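Local coordinates for protein MIP07328p (Drosophila melanogaster, PDB 6FKK) that probably acts as a chemorepellent axon guidance cue that binds semaphorin receptors, here represented by its extracellular sema and PSI domains, at residues K12-L17 / L475-H480; V395-L398 / Y402-V405. All coordinates share one frame; numbering follows the deposited sequence.

Interaction 1 of 2, residues K12-L17 / L475-H480; sequences KQDKVL and LHHCSH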
# COMPACT_ATOMS: atom_id res chain seq x y z
N LYS A 12 -8.04 -19.31 -16.64
CA LYS A 12 -6.93 -20.25 -16.67
C LYS A 12 -6.04 -20.08 -15.43
O LYS A 12 -5.85 -18.97 -14.94
CB LYS A 12 -6.10 -20.06 -17.94
CG LYS A 12 -5.84 -18.61 -18.30
CD LYS A 12 -4.93 -18.50 -19.51
CE LYS A 12 -4.93 -17.09 -20.08
NZ LYS A 12 -4.64 -16.07 -19.04
N GLN A 13 -5.51 -21.20 -14.94
CA GLN A 13 -4.62 -21.19 -13.79
C GLN A 13 -3.20 -20.86 -14.22
O GLN A 13 -2.70 -21.41 -15.21
CB GLN A 13 -4.66 -22.55 -13.08
CG GLN A 13 -3.70 -22.67 -11.90
CD GLN A 13 -4.29 -22.15 -10.60
OE1 GLN A 13 -5.50 -22.26 -10.37
NE2 GLN A 13 -3.44 -21.60 -9.75
N ASP A 14 -2.54 -19.98 -13.48
CA ASP A 14 -1.20 -19.54 -13.82
C ASP A 14 -0.18 -20.61 -13.47
O ASP A 14 -0.38 -21.42 -12.55
CB ASP A 14 -0.87 -18.23 -13.11
CG ASP A 14 0.28 -17.48 -13.77
OD1 ASP A 14 0.91 -18.04 -14.69
OD2 ASP A 14 0.55 -16.33 -13.37
N LYS A 15 0.93 -20.62 -14.20
CA LYS A 15 2.00 -21.60 -14.02
C LYS A 15 2.75 -21.29 -12.73
O LYS A 15 3.60 -20.39 -12.70
CB LYS A 15 2.93 -21.60 -15.22
CG LYS A 15 4.05 -22.63 -15.15
CD LYS A 15 3.51 -24.05 -15.20
CE LYS A 15 4.64 -25.07 -15.16
NZ LYS A 15 4.13 -26.46 -15.21
N VAL A 16 2.45 -22.02 -11.67
CA VAL A 16 3.10 -21.80 -10.38
C VAL A 16 4.54 -22.29 -10.46
O VAL A 16 4.80 -23.46 -10.78
CB VAL A 16 2.34 -22.50 -9.25
CG1 VAL A 16 3.15 -22.48 -7.96
CG2 VAL A 16 0.99 -21.84 -9.04
N LEU A 17 5.49 -21.40 -10.16
CA LEU A 17 6.90 -21.74 -10.19
C LEU A 17 7.37 -22.35 -8.87
O LEU A 17 7.99 -23.42 -8.87
CB LEU A 17 7.74 -20.50 -10.52
CG LEU A 17 7.45 -19.83 -11.87
CD1 LEU A 17 8.42 -18.68 -12.12
CD2 LEU A 17 7.52 -20.84 -13.00
N LEU A 475 6.60 -13.10 -13.54
CA LEU A 475 6.23 -11.69 -13.65
C LEU A 475 5.76 -11.35 -15.06
O LEU A 475 4.88 -10.49 -15.23
CB LEU A 475 7.41 -10.81 -13.26
CG LEU A 475 7.17 -9.31 -13.14
CD1 LEU A 475 6.36 -8.98 -11.90
CD2 LEU A 475 8.49 -8.55 -13.15
N HIS A 476 6.32 -12.00 -16.08
CA HIS A 476 5.93 -11.79 -17.46
C HIS A 476 5.97 -13.13 -18.18
O HIS A 476 6.97 -13.85 -18.08
CB HIS A 476 6.83 -10.77 -18.16
CG HIS A 476 6.77 -9.40 -17.56
ND1 HIS A 476 5.76 -8.51 -17.84
CD2 HIS A 476 7.61 -8.76 -16.70
CE1 HIS A 476 5.97 -7.39 -17.18
NE2 HIS A 476 7.08 -7.51 -16.48
N HIS A 477 4.90 -13.45 -18.90
CA HIS A 477 4.74 -14.76 -19.52
C HIS A 477 5.28 -14.83 -20.94
O HIS A 477 4.73 -15.56 -21.77
CB HIS A 477 3.26 -15.16 -19.51
CG HIS A 477 2.59 -14.97 -18.18
ND1 HIS A 477 2.63 -15.92 -17.18
CD2 HIS A 477 1.84 -13.95 -17.70
CE1 HIS A 477 1.95 -15.48 -16.14
NE2 HIS A 477 1.46 -14.29 -16.43
N CYS A 478 6.35 -14.08 -21.25
CA CYS A 478 6.89 -14.12 -22.60
C CYS A 478 7.43 -15.51 -22.92
O CYS A 478 7.11 -16.09 -23.97
CB CYS A 478 8.00 -13.08 -22.77
SG CYS A 478 7.65 -11.40 -22.20
N SER A 479 8.24 -16.08 -22.03
CA SER A 479 8.85 -17.38 -22.28
C SER A 479 7.88 -18.53 -22.12
O SER A 479 8.26 -19.68 -22.40
CB SER A 479 10.05 -17.58 -21.34
OG SER A 479 9.64 -17.52 -19.98
N HIS A 480 6.65 -18.27 -21.70
CA HIS A 480 5.66 -19.33 -21.51
C HIS A 480 4.65 -19.42 -22.64
O HIS A 480 3.84 -20.35 -22.66
CB HIS A 480 4.92 -19.13 -20.18
CG HIS A 480 5.78 -19.36 -18.97
ND1 HIS A 480 6.83 -18.54 -18.64
CD2 HIS A 480 5.73 -20.33 -18.02
CE1 HIS A 480 7.40 -18.99 -17.53
NE2 HIS A 480 6.75 -20.07 -17.14
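Asp14 and His477 approach from opposite directions, carboxylate against imidazole, where the segment leading into strand 18-21 passes the chain leaving strand 469-474. Both carboxylate oxygens are near one ring carbon: Asp14 OD1 is 3.1 Å and Asp14 OD2 3.2 Å from His477 CE1. OD2 lies in the ring plane at its edge, while OD1 comes in obliquely, the two flat groups being turned 53° apart. On the aspartate side, OD1 receives a weak bond from the backbone N of Lys15, strongly bent at 127°. Lys15 then meets His480 with its aliphatic base alone: Lys15 CG lies 4.0 Å from His480 CD2, near the plane of that ring and at its edge. The bend at chi2 (66°) takes the rest of the lysine away from the histidine. Leu17 adds a looser contact, its CD2 4.3 Å from His480 NE2. Leu17 and His480 both rest on Pro474, and the backbone of Leu17 hydrogen-bonds with Ser472, where the N-terminal strand joins the last blade in the closure typical of a sema beta-propeller. Close by, Cys478 is bonded to Cys495 of the plexin repeat (PSI) region. No hydrogen bond joins the two segments; the carboxylate lies beside a ring whose NE2 is hydrogen-bonded to Lys417 NZ, an electrostatic attraction may add to the contact, and modest apolar packing surrounds His480.

Interaction 2 of 2, residues V395-L398 / Y402-V405; sequences VKSL and YYDV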
# COMPACT_ATOMS: atom_id res chain seq x y z
N VAL A 395 8.45 0.06 -17.97
CA VAL A 395 8.80 -1.01 -18.90
C VAL A 395 8.84 -0.43 -20.31
O VAL A 395 7.86 0.14 -20.78
CB VAL A 395 7.80 -2.17 -18.80
CG1 VAL A 395 8.15 -3.25 -19.82
CG2 VAL A 395 7.80 -2.74 -17.39
N LYS A 396 9.99 -0.57 -20.97
CA LYS A 396 10.17 -0.01 -22.30
C LYS A 396 9.54 -0.93 -23.34
O LYS A 396 9.92 -2.10 -23.45
CB LYS A 396 11.65 0.21 -22.60
CG LYS A 396 11.92 1.02 -23.86
CD LYS A 396 13.41 1.13 -24.15
CE LYS A 396 13.68 1.93 -25.41
NZ LYS A 396 13.24 3.35 -25.27
N SER A 397 8.58 -0.41 -24.10
CA SER A 397 7.91 -1.18 -25.14
C SER A 397 8.80 -1.28 -26.38
O SER A 397 9.80 -0.57 -26.52
CB SER A 397 6.56 -0.56 -25.47
OG SER A 397 6.70 0.78 -25.93
N LEU A 398 8.43 -2.20 -27.28
CA LEU A 398 9.17 -2.36 -28.53
C LEU A 398 9.23 -1.04 -29.29
O LEU A 398 10.25 -0.72 -29.91
CB LEU A 398 8.51 -3.42 -29.41
CG LEU A 398 9.13 -3.56 -30.80
CD1 LEU A 398 10.49 -4.20 -30.66
CD2 LEU A 398 8.24 -4.36 -31.72
N TYR A 402 7.50 4.13 -22.54
CA TYR A 402 7.62 3.50 -21.24
C TYR A 402 6.25 3.42 -20.57
O TYR A 402 5.54 4.43 -20.49
CB TYR A 402 8.61 4.26 -20.35
CG TYR A 402 10.02 4.25 -20.91
CD1 TYR A 402 10.42 5.19 -21.85
CD2 TYR A 402 10.94 3.29 -20.50
CE1 TYR A 402 11.71 5.17 -22.36
CE2 TYR A 402 12.22 3.27 -21.01
CZ TYR A 402 12.60 4.21 -21.94
OH TYR A 402 13.88 4.19 -22.45
N TYR A 403 5.89 2.23 -20.10
CA TYR A 403 4.61 1.99 -19.46
C TYR A 403 4.82 1.33 -18.11
O TYR A 403 5.71 0.48 -17.96
CB TYR A 403 3.70 1.10 -20.32
CG TYR A 403 3.44 1.63 -21.71
CD1 TYR A 403 2.37 2.47 -21.97
CD2 TYR A 403 4.27 1.28 -22.77
CE1 TYR A 403 2.13 2.95 -23.24
CE2 TYR A 403 4.04 1.76 -24.05
CZ TYR A 403 2.97 2.59 -24.28
OH TYR A 403 2.74 3.07 -25.55
N ASP A 404 4.02 1.72 -17.13
CA ASP A 404 4.00 1.04 -15.84
C ASP A 404 3.07 -0.17 -15.93
O ASP A 404 1.87 -0.03 -16.19
CB ASP A 404 3.53 1.98 -14.74
CG ASP A 404 4.53 3.07 -14.43
OD1 ASP A 404 5.66 2.99 -14.95
OD2 ASP A 404 4.20 3.99 -13.66
N VAL A 405 3.63 -1.36 -15.74
CA VAL A 405 2.82 -2.58 -15.68
C VAL A 405 2.30 -2.72 -14.26
O VAL A 405 3.08 -2.88 -13.31
CB VAL A 405 3.62 -3.81 -16.11
CG1 VAL A 405 2.73 -5.04 -16.12
CG2 VAL A 405 4.23 -3.58 -17.49
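Val395 and Tyr403 form an antiparallel hydrogen-bonded pair, each backbone serving the other. Val395 N donates to Tyr403 O at 2.8 Å, and Tyr403 N returns a straighter bond (167°) to Val395 O. That carbonyl also receives a CA-H...O contact from Tyr402. On one face of this hairpin, Lys396 CG sits over the Tyr402 ring in a CH-pi contact, 4.1 Å from its centroid. A bend at chi4 (64°) brings Lys396 NZ back to donate to Tyr402 OH at 3.0 Å, and Gly400 O in the turn is a second acceptor for the ammonium. On the other face, Ser397 CB lies in plane at the Tyr403 ring edge, while Ser397 OG is hydrogen-bonded to Ala401 O and Ser399 OG. An alanine in place of Tyr403 would remove the ring, keep the backbone pair, and probably open a gap between Ser397 and Ile421. Asp404 OD1 accepts from Gln394 N and its OD2 bonds to Ser279 OG and Tyr286 OH, while Leu398 N reaches Gln521 OE1. Val395 CG2 meets Val405 CG2 at 3.7 Å, beside Ile494 and Pro493 of the plexin repeat region. The Val395-Tyr403 backbone, Lys396 NZ and Ser397 OG thus find partners within the hairpin and its turn, and the valines offer the PSI region an apolar surface.

Overall arrangement
Two levels of organisation meet here: interaction 2 is a local hairpin, nested along the chain inside the long loop that interaction 1 closes. Their centres are about 19 Å apart, on the same side of the chain's centre, from which they lie about 24 Å and 22 Å respectively. Interaction 1 lies in the loops flanking strands 18-21 and 469-474, which share one sheet; interaction 2 is a hairpin in the next, and the backbones of Lys12 and Asp14 bond to Gln442 at that sheet's far strand. The contacts touch directly where His476 CE1 lies 4.1 Å from Val405 CG1. His476 also bonds to His392 and Asp492, linking the hairpin strand 386-396 to the plexin repeat region.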